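Local coordinates for protein polyketide synthase PksJ (Bacillus subtilis subsp. subtilis, PDB 4J1Q) that reduces alpha- and beta-keto groups of polyketide intermediates stereoselectively with NADPH, as a ketoreductase domain of the bacillaene assembly line, at residues A[91-96]-A[302-307]; A[134-139]-A[296-301]; A[285-290]-A[331-336]. All coordinates share one frame; numbering follows the deposited sequence.

How the contacts relate
Contacts 1 and 2 lie side by side, centres about 11 Å apart, and contact 3 sits on the other side of the chain's centre, its centre about 29 and 32 Å from theirs. Both 134-139 and 296-301 fall between 91-96 and 302-307 in the chain, so contact 2 nests inside the loop closed by contact 1; contact 3 crosses both, its segments alternating with theirs. Contacts 1 and 2 tie the N-terminal half of the chain (helices 81-98 and 126-136) to the NADPH-binding half. Contact 3 joins strands 286-289 and 332-338 of that half. Helix 304-324, whose start takes part in contact 1, connects the two strands. The same piece of chain leads from the cofactor-binding strands to the interface and back.

Contact 1 of 3, residues A[91-96]-A[302-307]; sequences NIFELL and KTNEEF
F93 of helix 81-98 and F307 of helix 304-324 lie face to face, with centroids 4.2 Å apart and planes 18° from parallel. The two side chains run past each other in opposite directions: CD1 of F307 sits over the middle of the F93 ring, while CG of F93 lies nearer the rim of F307. F93 CG is anti to the backbone N (chi1 163°), which sends the ring across the gap. The backbone of helix 81-98 itself places F93 CB over the F307 face, 4.1 Å from the ring centroid, as a CH-pi contact.

Oxygens gather at the edge of the F93 ring, near its plane. N304 OD1 approaches F93 CE2 at 3.3 Å, and K302 O lies 3.5 Å from F93 CZ, where ring hydrogens can face them; CB of K302 packs against the same corner.

One hydrogen bond crosses the contact, from N304 ND2 to E94 OE2 at 2.9 Å. It is bent, reaches the carboxylate on its anti side and joins planes 53° apart. The asparagine thus turns its amide nitrogen to E94 and its oxygen to F93.

Polar bonds also shape the segment 302-307 itself. T303 is the N-cap of helix 304-324, its OG1 accepting a weak bond from E306 N, and K302 NZ forms salt bridges with E306 and with D350.

An aromatic stack with a polar rim joins two helices here, in keeping with the interface between the structural and catalytic subdomains of polyketide synthase ketoreductases.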
loop_
_atom_site.group_PDB
_atom_site.type_symbol
_atom_site.label_atom_id
_atom_site.label_comp_id
_atom_site.label_asym_id
_atom_site.label_seq_id
_atom_site.Cartn_x
_atom_site.Cartn_y
_atom_site.Cartn_z
ATOM N N ASN A 91 9.243 -13.723 -6.430
ATOM C CA ASN A 91 10.475 -14.416 -6.025
ATOM C C ASN A 91 10.582 -14.552 -4.510
ATOM O O ASN A 91 10.896 -15.646 -4.030
ATOM C CB ASN A 91 11.716 -13.696 -6.549
ATOM C CG ASN A 91 11.780 -13.687 -8.058
ATOM O OD1 ASN A 91 11.289 -14.601 -8.709
ATOM N ND2 ASN A 91 12.323 -12.622 -8.621
ATOM N N ILE A 92 10.292 -13.463 -3.765
ATOM C CA ILE A 92 10.267 -13.533 -2.300
ATOM C C ILE A 92 9.250 -14.556 -1.879
ATOM O O ILE A 92 9.483 -15.365 -0.972
ATOM C CB ILE A 92 9.820 -12.219 -1.615
ATOM C CG1 ILE A 92 10.686 -11.025 -2.046
ATOM C CG2 ILE A 92 9.816 -12.403 -0.103
ATOM C CD1 ILE A 92 12.108 -11.385 -2.349
ATOM N N PHE A 93 8.111 -14.504 -2.551
ATOM C CA PHE A 93 6.978 -15.346 -2.219
ATOM C C PHE A 93 7.324 -16.816 -2.434
ATOM O O PHE A 93 7.018 -17.663 -1.582
ATOM C CB PHE A 93 5.779 -14.896 -3.059
ATOM C CG PHE A 93 4.663 -15.890 -3.132
ATOM C CD1 PHE A 93 3.865 -16.124 -2.030
ATOM C CD2 PHE A 93 4.296 -16.442 -4.354
ATOM C CE1 PHE A 93 2.765 -16.951 -2.132
ATOM C CE2 PHE A 93 3.199 -17.254 -4.468
ATOM C CZ PHE A 93 2.414 -17.496 -3.355
ATOM N N GLU A 94 8.061 -17.107 -3.506
ATOM C CA GLU A 94 8.415 -18.504 -3.817
ATOM C C GLU A 94 9.530 -18.990 -2.909
ATOM O O GLU A 94 9.606 -20.154 -2.591
ATOM C CB GLU A 94 8.821 -18.669 -5.280
ATOM C CG GLU A 94 7.684 -18.425 -6.257
ATOM C CD GLU A 94 8.131 -18.509 -7.703
ATOM O OE1 GLU A 94 9.252 -18.055 -8.019
ATOM O OE2 GLU A 94 7.367 -19.048 -8.527
ATOM N N LEU A 95 10.376 -18.062 -2.489
ATOM C CA LEU A 95 11.369 -18.324 -1.466
ATOM C C LEU A 95 10.752 -18.792 -0.144
ATOM O O LEU A 95 11.130 -19.820 0.385
ATOM C CB LEU A 95 12.207 -17.073 -1.259
ATOM C CG LEU A 95 13.298 -17.140 -0.210
ATOM C CD1 LEU A 95 14.404 -18.110 -0.632
ATOM C CD2 LEU A 95 13.846 -15.747 0.038
ATOM N N LEU A 96 9.776 -18.056 0.374
ATOM C CA LEU A 96 9.108 -18.457 1.622
ATOM C C LEU A 96 8.503 -19.852 1.497
ATOM O O LEU A 96 8.760 -20.725 2.330
ATOM C CB LEU A 96 8.001 -17.472 1.996
ATOM C CG LEU A 96 8.438 -16.038 2.304
ATOM C CD1 LEU A 96 7.211 -15.136 2.385
ATOM C CD2 LEU A 96 9.236 -15.974 3.596
ATOM N N LYS A 302 -1.118 -20.732 -1.634
ATOM C CA LYS A 302 -1.400 -19.774 -2.721
ATOM C C LYS A 302 -0.722 -20.064 -4.059
ATOM O O LYS A 302 0.475 -20.329 -4.090
ATOM C CB LYS A 302 -0.890 -18.430 -2.281
ATOM C CG LYS A 302 -1.892 -17.336 -2.405
ATOM C CD LYS A 302 -1.570 -16.337 -1.323
ATOM C CE LYS A 302 -2.110 -14.998 -1.706
ATOM N NZ LYS A 302 -3.576 -14.960 -1.449
ATOM N N THR A 303 -1.419 -19.800 -5.158
ATOM C CA THR A 303 -0.780 -19.929 -6.463
ATOM C C THR A 303 -0.066 -18.627 -6.805
ATOM O O THR A 303 -0.461 -17.553 -6.340
ATOM C CB THR A 303 -1.816 -20.250 -7.568
ATOM O OG1 THR A 303 -3.028 -19.501 -7.343
ATOM C CG2 THR A 303 -2.125 -21.748 -7.567
ATOM N N ASN A 304 0.974 -18.734 -7.629
ATOM C CA ASN A 304 1.494 -17.583 -8.380
ATOM C C ASN A 304 0.430 -16.763 -9.117
ATOM O O ASN A 304 0.521 -15.530 -9.180
ATOM C CB ASN A 304 2.556 -18.018 -9.375
ATOM C CG ASN A 304 3.793 -18.558 -8.697
ATOM O OD1 ASN A 304 3.956 -18.408 -7.488
ATOM N ND2 ASN A 304 4.673 -19.194 -9.468
ATOM N N GLU A 305 -0.522 -17.443 -9.748
ATOM C CA GLU A 305 -1.544 -16.741 -10.529
ATOM C C GLU A 305 -2.394 -15.837 -9.653
ATOM O O GLU A 305 -2.697 -14.681 -10.017
ATOM C CB GLU A 305 -2.447 -17.724 -11.289
ATOM C CG GLU A 305 -1.734 -18.533 -12.352
ATOM C CD GLU A 305 -0.949 -19.688 -11.769
ATOM O OE1 GLU A 305 0.263 -19.798 -12.077
ATOM O OE2 GLU A 305 -1.545 -20.479 -11.004
ATOM N N GLU A 306 -2.813 -16.365 -8.511
ATOM C CA GLU A 306 -3.637 -15.593 -7.596
ATOM C C GLU A 306 -2.825 -14.426 -7.049
ATOM O O GLU A 306 -3.309 -13.270 -7.013
ATOM C CB GLU A 306 -4.120 -16.469 -6.444
ATOM C CG GLU A 306 -5.226 -15.808 -5.652
ATOM C CD GLU A 306 -5.649 -16.618 -4.455
ATOM O OE1 GLU A 306 -6.841 -16.985 -4.384
ATOM O OE2 GLU A 306 -4.816 -16.806 -3.542
ATOM N N PHE A 307 -1.611 -14.744 -6.604
ATOM C CA PHE A 307 -0.646 -13.751 -6.154
ATOM C C PHE A 307 -0.501 -12.568 -7.126
ATOM O O PHE A 307 -0.761 -11.438 -6.767
ATOM C CB PHE A 307 0.714 -14.429 -5.913
ATOM C CG PHE A 307 1.675 -13.597 -5.116
ATOM C CD1 PHE A 307 1.682 -13.663 -3.727
ATOM C CD2 PHE A 307 2.531 -12.694 -5.744
ATOM C CE1 PHE A 307 2.541 -12.869 -2.976
ATOM C CE2 PHE A 307 3.397 -11.898 -4.997
ATOM C CZ PHE A 307 3.402 -11.986 -3.608
#

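Contact 2 of 3, residues A[134-139]-A[296-301]; sequences EIEFSK and DRFIIH
E136, in the last turn of helix 126-136, reaches the loop 296-301 with its carboxylate and accepts a hydrogen bond from the backbone of I299. The I299 N to E136 OE1 distance is 2.7 Å and the bond is nearly straight, at 165°; the N-H arrives on the syn side of the carboxylate, a little out of its plane. CG of E136 is anti to the carbonyl carbon and the chain is extended beyond it (chi2 -175°), which carries the carboxylate to the loop. The methyl CD1 of I299 is packed close against E136 OE1, at 3.2 Å. The other oxygen, OE2, accepts from G347 N, so one carboxylate grips the amides of two separate pieces of backbone. R297 also pairs with G347 through the backbone.

The F298 ring lies against the same side chain. CG of E136 supplies the attractive part, a CH-pi contact 4.2 Å from the ring centroid, and the carboxylate lies over the same face with its plane 20° from that of the ring. The two side chains extend from opposite directions and overlap, E136 CG lying toward the rim of the ring.

An apolar pair completes the join: I299 CD1 and F137 CE1 meet at 4.1 Å. F137 is the first residue to leave the helix, and its ring also touches V100 and L103 of helix 100-105. I299, which is buried, also packs on F93 and L96 of helix 81-98.

With its two N-H donors E136 is probably ionised, although the carbon surroundings would work mildly the other way. Its negative charge would be stabilised by one N-H on each oxygen, I299 N on OE1 and G347 N on OE2, and these two bonds restrict the carboxylate's rotation while the loop is pinned to the helix end.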
loop_
_atom_site.group_PDB
_atom_site.type_symbol
_atom_site.label_atom_id
_atom_site.label_comp_id
_atom_site.label_asym_id
_atom_site.label_seq_id
_atom_site.Cartn_x
_atom_site.Cartn_y
_atom_site.Cartn_z
ATOM N N GLU A 134 5.676 -13.044 8.625
ATOM C CA GLU A 134 5.917 -13.175 10.090
ATOM C C GLU A 134 4.689 -13.680 10.858
ATOM O O GLU A 134 4.815 -14.472 11.782
ATOM C CB GLU A 134 6.348 -11.843 10.710
ATOM C CG GLU A 134 7.796 -11.462 10.449
ATOM C CD GLU A 134 8.378 -10.575 11.550
ATOM O OE1 GLU A 134 9.296 -9.784 11.279
ATOM O OE2 GLU A 134 7.967 -10.715 12.719
ATOM N N ILE A 135 3.507 -13.180 10.501
ATOM C CA ILE A 135 2.279 -13.658 11.129
ATOM C C ILE A 135 2.023 -15.148 10.820
ATOM O O ILE A 135 1.625 -15.919 11.701
ATOM C CB ILE A 135 1.062 -12.804 10.714
ATOM C CG1 ILE A 135 1.161 -11.393 11.335
ATOM C CG2 ILE A 135 -0.229 -13.490 11.130
ATOM C CD1 ILE A 135 0.256 -10.369 10.666
ATOM N N GLU A 136 2.312 -15.558 9.588
ATOM C CA GLU A 136 2.025 -16.917 9.139
ATOM C C GLU A 136 3.112 -17.888 9.585
ATOM O O GLU A 136 2.869 -19.084 9.702
ATOM C CB GLU A 136 1.855 -16.959 7.610
ATOM C CG GLU A 136 0.575 -16.254 7.135
ATOM C CD GLU A 136 0.325 -16.400 5.631
ATOM O OE1 GLU A 136 1.011 -17.221 4.985
ATOM O OE2 GLU A 136 -0.559 -15.688 5.082
ATOM N N PHE A 137 4.314 -17.372 9.809
ATOM C CA PHE A 137 5.437 -18.212 10.200
ATOM C C PHE A 137 6.031 -17.779 11.553
ATOM O O PHE A 137 6.828 -16.859 11.618
ATOM C CB PHE A 137 6.511 -18.229 9.096
ATOM C CG PHE A 137 5.997 -18.696 7.746
ATOM C CD1 PHE A 137 5.988 -17.835 6.641
ATOM C CD2 PHE A 137 5.484 -19.980 7.583
ATOM C CE1 PHE A 137 5.526 -18.263 5.406
ATOM C CE2 PHE A 137 4.957 -20.390 6.364
ATOM C CZ PHE A 137 4.975 -19.532 5.275
ATOM N N SER A 138 5.611 -18.445 12.627
ATOM C CA SER A 138 6.046 -18.146 14.001
ATOM C C SER A 138 7.518 -17.732 14.167
ATOM O O SER A 138 7.845 -16.913 15.018
ATOM C CB SER A 138 5.769 -19.362 14.911
ATOM O OG SER A 138 4.481 -19.310 15.492
ATOM N N LYS A 139 8.419 -18.396 13.457
ATOM C CA LYS A 139 9.828 -18.400 13.831
ATOM C C LYS A 139 10.671 -17.655 12.811
ATOM O O LYS A 139 11.897 -17.833 12.734
ATOM C CB LYS A 139 10.325 -19.839 13.990
ATOM C CG LYS A 139 9.540 -20.652 15.007
ATOM C CD LYS A 139 10.275 -21.929 15.398
ATOM C CE LYS A 139 9.382 -22.799 16.265
ATOM N NZ LYS A 139 10.132 -23.881 16.956
ATOM N N ASP A 296 -8.061 -14.333 0.158
ATOM C CA ASP A 296 -7.392 -14.899 1.318
ATOM C C ASP A 296 -6.915 -16.333 1.140
ATOM O O ASP A 296 -7.673 -17.209 0.732
ATOM C CB ASP A 296 -8.264 -14.761 2.536
ATOM C CG ASP A 296 -8.554 -13.316 2.845
ATOM O OD1 ASP A 296 -7.855 -12.455 2.268
ATOM O OD2 ASP A 296 -9.508 -13.030 3.601
ATOM N N ARG A 297 -5.609 -16.510 1.282
ATOM C CA ARG A 297 -5.000 -17.818 1.396
ATOM C C ARG A 297 -3.626 -17.697 2.026
ATOM O O ARG A 297 -2.926 -16.733 1.765
ATOM C CB ARG A 297 -4.861 -18.458 0.031
ATOM C CG ARG A 297 -5.904 -19.531 -0.196
ATOM C CD ARG A 297 -5.456 -20.443 -1.309
ATOM N NE ARG A 297 -6.044 -20.072 -2.593
ATOM C CZ ARG A 297 -5.955 -20.831 -3.681
ATOM N NH1 ARG A 297 -6.496 -20.426 -4.825
ATOM N NH2 ARG A 297 -5.324 -22.005 -3.624
ATOM N N PHE A 298 -3.215 -18.723 2.774
ATOM C CA PHE A 298 -1.916 -18.710 3.425
ATOM C C PHE A 298 -0.842 -18.899 2.379
ATOM O O PHE A 298 -1.040 -19.632 1.410
ATOM C CB PHE A 298 -1.823 -19.843 4.443
ATOM C CG PHE A 298 -2.162 -19.426 5.840
ATOM C CD1 PHE A 298 -3.384 -18.841 6.126
ATOM C CD2 PHE A 298 -1.282 -19.670 6.876
ATOM C CE1 PHE A 298 -3.710 -18.474 7.414
ATOM C CE2 PHE A 298 -1.594 -19.300 8.165
ATOM C CZ PHE A 298 -2.840 -18.752 8.439
ATOM N N ILE A 299 0.320 -18.309 2.618
ATOM C CA ILE A 299 1.387 -18.389 1.660
ATOM C C ILE A 299 1.640 -19.816 1.204
ATOM O O ILE A 299 1.893 -20.053 0.019
ATOM C CB ILE A 299 2.674 -17.773 2.203
ATOM C CG1 ILE A 299 2.552 -16.245 2.136
ATOM C CG2 ILE A 299 3.875 -18.247 1.392
ATOM C CD1 ILE A 299 3.246 -15.571 3.301
ATOM N N ILE A 300 1.494 -20.776 2.110
ATOM C CA ILE A 300 1.797 -22.166 1.766
ATOM C C ILE A 300 0.911 -22.737 0.642
ATOM O O ILE A 300 1.366 -23.522 -0.186
ATOM C CB ILE A 300 1.768 -23.090 3.011
ATOM C CG1 ILE A 300 2.560 -24.357 2.732
ATOM C CG2 ILE A 300 0.331 -23.415 3.404
ATOM C CD1 ILE A 300 2.726 -25.275 3.930
ATOM N N HIS A 301 -0.342 -22.313 0.591
ATOM C CA HIS A 301 -1.251 -22.825 -0.418
ATOM C C HIS A 301 -1.376 -22.033 -1.696
ATOM O O HIS A 301 -1.589 -22.602 -2.748
ATOM C CB HIS A 301 -2.603 -23.128 0.191
ATOM C CG HIS A 301 -2.519 -24.130 1.307
ATOM N ND1 HIS A 301 -3.254 -24.029 2.419
ATOM C CD2 HIS A 301 -1.648 -25.209 1.502
ATOM C CE1 HIS A 301 -2.908 -25.011 3.274
ATOM N NE2 HIS A 301 -1.907 -25.717 2.716
#

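Contact 3 of 3, residues A[285-290]-A[331-336]; sequences NGIIHG and DFFIFF. With NDP (NADPH dihydro-nicotinamide-adenine-dinucleotide phosphate), chain B.
A methyl of I288, CG2, drops onto the middle of the F336 ring, 3.6 Å from its centroid and almost on the ring normal. The ring forms the floor under this methyl, and W383 and F218 meet F336 edge-to-face.

At the start of the strands the relation is reversed, with a ring filling the hollow over a glycine. F332 CG stands between the backbone N and the carbonyl carbon (chi1 57°), the crowded position, and this folds the ring back over segment 285-290. G286, without a side chain, lets the ring come close, F332 CE1 lying 3.3 Å from G286 CA. That CA stands over the ring face as a CH-pi contact, while the backbone slants down past the ring to I287 O at its edge.

Strands 286-289 and 332-338 are neighbours in the parallel sheet of the Rossmann fold, linked by helix 304-324, and the short segments run 12° from parallel. The ladder is regular toward its C-terminal end: I334 N gives to I287 O at 2.9 Å, H289 N to I334 O at 2.9 Å, and F336 N to H289 O at 3.0 Å. The bond from I287 N to F332 O is weak.

On the face carrying I287, H289, F333 and F335, the F333 ring leans toward the neighbouring strand. CB of I287 sits over its face, near the rim, and CG2 touches F333 CE1 at 3.8 Å; CB of H289 comes up at the ring's edge. L318 of helix 304-324 packs on H289 and F335, while H289 NE2 bonds P313 O.

Just past the strand end, G290 O accepts a hydrogen bond from hydroxyl O3D of the nicotinamide-side ribose of NADPH at 3.0 Å, and F336 CB lies 3.6 Å from O4D, the ring oxygen of that same ribose.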
loop_
_atom_site.group_PDB
_atom_site.type_symbol
_atom_site.label_atom_id
_atom_site.label_comp_id
_atom_site.label_asym_id
_atom_site.label_seq_id
_atom_site.Cartn_x
_atom_site.Cartn_y
_atom_site.Cartn_z
ATOM N N ASN A 285 -10.205 16.696 -12.020
ATOM C CA ASN A 285 -10.013 17.394 -10.739
ATOM C C ASN A 285 -9.533 16.500 -9.600
ATOM O O ASN A 285 -9.244 16.987 -8.515
ATOM C CB ASN A 285 -11.300 18.079 -10.306
ATOM C CG ASN A 285 -11.638 19.269 -11.169
ATOM O OD1 ASN A 285 -10.757 19.876 -11.798
ATOM N ND2 ASN A 285 -12.924 19.586 -11.240
ATOM N N GLY A 286 -9.511 15.193 -9.823
ATOM C CA GLY A 286 -9.287 14.270 -8.724
ATOM C C GLY A 286 -9.361 12.820 -9.145
ATOM O O GLY A 286 -10.109 12.470 -10.064
ATOM N N ILE A 287 -8.571 11.984 -8.484
ATOM C CA ILE A 287 -8.582 10.534 -8.713
ATOM C C ILE A 287 -8.542 9.820 -7.385
ATOM O O ILE A 287 -7.742 10.171 -6.525
ATOM C CB ILE A 287 -7.355 10.092 -9.509
ATOM C CG1 ILE A 287 -7.195 10.968 -10.747
ATOM C CG2 ILE A 287 -7.453 8.632 -9.897
ATOM C CD1 ILE A 287 -6.621 10.231 -11.927
ATOM N N ILE A 288 -9.455 8.872 -7.187
ATOM C CA ILE A 288 -9.277 7.833 -6.182
ATOM C C ILE A 288 -8.905 6.560 -6.885
ATOM O O ILE A 288 -9.576 6.167 -7.835
ATOM C CB ILE A 288 -10.561 7.576 -5.388
ATOM C CG1 ILE A 288 -10.762 8.682 -4.345
ATOM C CG2 ILE A 288 -10.507 6.230 -4.703
ATOM C CD1 ILE A 288 -12.130 9.302 -4.386
ATOM N N HIS A 289 -7.831 5.920 -6.424
ATOM C CA HIS A 289 -7.508 4.587 -6.905
ATOM C C HIS A 289 -8.057 3.565 -5.965
ATOM O O HIS A 289 -7.517 3.349 -4.903
ATOM C CB HIS A 289 -6.005 4.420 -7.061
ATOM C CG HIS A 289 -5.604 3.159 -7.787
ATOM N ND1 HIS A 289 -5.409 3.120 -9.111
ATOM C CD2 HIS A 289 -5.333 1.893 -7.318
ATOM C CE1 HIS A 289 -5.015 1.889 -9.473
ATOM N NE2 HIS A 289 -4.983 1.135 -8.377
ATOM N N GLY A 290 -9.218 3.017 -6.302
ATOM C CA GLY A 290 -9.872 2.059 -5.426
ATOM C C GLY A 290 -9.901 0.662 -5.995
ATOM O O GLY A 290 -10.401 -0.248 -5.342
ATOM N N ASP A 331 -6.395 18.201 -8.263
ATOM C CA ASP A 331 -6.416 18.654 -6.873
ATOM C C ASP A 331 -5.864 17.564 -5.927
ATOM O O ASP A 331 -5.282 17.872 -4.885
ATOM C CB ASP A 331 -7.837 19.061 -6.454
ATOM C CG ASP A 331 -8.484 20.104 -7.406
ATOM O OD1 ASP A 331 -7.748 20.843 -8.107
ATOM O OD2 ASP A 331 -9.741 20.166 -7.446
ATOM N N PHE A 332 -6.021 16.293 -6.311
ATOM C CA PHE A 332 -5.560 15.171 -5.490
ATOM C C PHE A 332 -5.407 13.865 -6.283
ATOM O O PHE A 332 -5.981 13.701 -7.371
ATOM C CB PHE A 332 -6.485 14.952 -4.281
ATOM C CG PHE A 332 -7.934 14.714 -4.648
ATOM C CD1 PHE A 332 -8.327 13.530 -5.264
ATOM C CD2 PHE A 332 -8.910 15.671 -4.352
ATOM C CE1 PHE A 332 -9.656 13.313 -5.588
ATOM C CE2 PHE A 332 -10.233 15.467 -4.681
ATOM C CZ PHE A 332 -10.606 14.285 -5.298
ATOM N N PHE A 333 -4.569 12.973 -5.766
ATOM C CA PHE A 333 -4.523 11.595 -6.224
ATOM C C PHE A 333 -4.427 10.743 -4.959
ATOM O O PHE A 333 -3.415 10.774 -4.267
ATOM C CB PHE A 333 -3.295 11.387 -7.116
ATOM C CG PHE A 333 -3.355 10.161 -8.004
ATOM C CD1 PHE A 333 -4.079 9.034 -7.635
ATOM C CD2 PHE A 333 -2.549 10.085 -9.134
ATOM C CE1 PHE A 333 -4.049 7.868 -8.411
ATOM C CE2 PHE A 333 -2.517 8.931 -9.917
ATOM C CZ PHE A 333 -3.247 7.804 -9.538
ATOM N N ILE A 334 -5.541 10.121 -4.585
ATOM C CA ILE A 334 -5.630 9.385 -3.332
ATOM C C ILE A 334 -5.749 7.887 -3.570
ATOM O O ILE A 334 -6.618 7.446 -4.322
ATOM C CB ILE A 334 -6.845 9.838 -2.518
ATOM C CG1 ILE A 334 -6.600 11.228 -1.896
ATOM C CG2 ILE A 334 -7.197 8.797 -1.469
ATOM C CD1 ILE A 334 -7.878 11.999 -1.646
ATOM N N PHE A 335 -4.849 7.111 -2.966
ATOM C CA PHE A 335 -4.907 5.651 -3.070
ATOM C C PHE A 335 -5.727 5.110 -1.905
ATOM O O PHE A 335 -5.465 5.447 -0.752
ATOM C CB PHE A 335 -3.497 5.026 -3.005
ATOM C CG PHE A 335 -2.449 5.766 -3.776
ATOM C CD1 PHE A 335 -1.127 5.762 -3.339
ATOM C CD2 PHE A 335 -2.754 6.414 -4.961
ATOM C CE1 PHE A 335 -0.149 6.486 -4.011
ATOM C CE2 PHE A 335 -1.792 7.137 -5.645
ATOM C CZ PHE A 335 -0.484 7.169 -5.175
ATOM N N PHE A 336 -6.592 4.149 -2.188
ATOM C CA PHE A 336 -7.265 3.409 -1.117
ATOM C C PHE A 336 -6.516 2.135 -0.740
ATOM O O PHE A 336 -6.726 1.057 -1.316
ATOM C CB PHE A 336 -8.722 3.101 -1.485
ATOM C CG PHE A 336 -9.644 4.290 -1.329
ATOM C CD1 PHE A 336 -9.133 5.550 -1.000
ATOM C CD2 PHE A 336 -11.015 4.140 -1.464
ATOM C CE1 PHE A 336 -9.972 6.635 -0.846
ATOM C CE2 PHE A 336 -11.859 5.222 -1.318
ATOM C CZ PHE A 336 -11.343 6.478 -0.997
HETATM P PA NDP B . -14.634 -4.113 -3.755
HETATM O O1A NDP B . -14.030 -5.454 -4.190
HETATM O O2A NDP B . -16.096 -3.904 -3.505
HETATM O O5B NDP B . -14.112 -2.979 -4.751
HETATM C C5B NDP B . -12.985 -3.209 -5.599
HETATM C C4B NDP B . -13.446 -2.844 -7.001
HETATM O O4B NDP B . -12.306 -2.837 -7.862
HETATM C C3B NDP B . -14.360 -3.929 -7.551
HETATM O O3B NDP B . -15.587 -3.221 -7.883
HETATM C C2B NDP B . -13.666 -4.443 -8.810
HETATM O O2B NDP B . -14.605 -4.497 -9.927
HETATM C C1B NDP B . -12.654 -3.361 -9.140
HETATM N N9A NDP B . -11.459 -4.014 -9.753
HETATM C C8A NDP B . -10.816 -5.155 -9.315
HETATM N N7A NDP B . -9.753 -5.397 -10.175
HETATM C C5A NDP B . -9.708 -4.354 -11.116
HETATM C C6A NDP B . -8.886 -4.064 -12.203
HETATM N N6A NDP B . -7.856 -4.888 -12.584
HETATM N N1A NDP B . -9.126 -2.942 -12.941
HETATM C C2A NDP B . -10.172 -2.132 -12.648
HETATM N N3A NDP B . -11.004 -2.422 -11.624
HETATM C C4A NDP B . -10.773 -3.503 -10.816
HETATM O O3 NDP B . -13.814 -3.652 -2.445
HETATM P PN NDP B . -14.110 -2.249 -1.736
HETATM O O1N NDP B . -14.549 -2.659 -0.333
HETATM O O2N NDP B . -14.886 -1.318 -2.649
HETATM O O5D NDP B . -12.617 -1.644 -1.611
HETATM C C5D NDP B . -12.201 -0.438 -2.268
HETATM C C4D NDP B . -10.672 -0.306 -2.082
HETATM O O4D NDP B . -10.393 0.008 -0.701
HETATM C C3D NDP B . -9.962 -1.637 -2.371
HETATM O O3D NDP B . -8.741 -1.411 -3.114
HETATM C C2D NDP B . -9.687 -2.197 -1.010
HETATM O O2D NDP B . -8.472 -2.951 -1.054
HETATM C C1D NDP B . -9.580 -0.971 -0.091
HETATM N N1N NDP B . -10.052 -1.274 1.267
HETATM C C2N NDP B . -11.354 -1.591 1.517
HETATM C C3N NDP B . -11.792 -1.938 2.816
HETATM C C7N NDP B . -13.263 -2.273 3.071
HETATM O O7N NDP B . -13.677 -2.252 4.238
HETATM N N7N NDP B . -14.066 -2.675 2.057
HETATM C C4N NDP B . -10.850 -2.020 3.876
HETATM C C5N NDP B . -9.506 -1.718 3.580
HETATM C C6N NDP B . -9.143 -1.358 2.259
HETATM P P2B NDP B . -14.403 -5.532 -11.159
HETATM O O1X NDP B . -14.199 -6.880 -10.433
HETATM O O2X NDP B . -15.709 -5.289 -11.904
HETATM O O3X NDP B . -13.169 -5.078 -11.912
#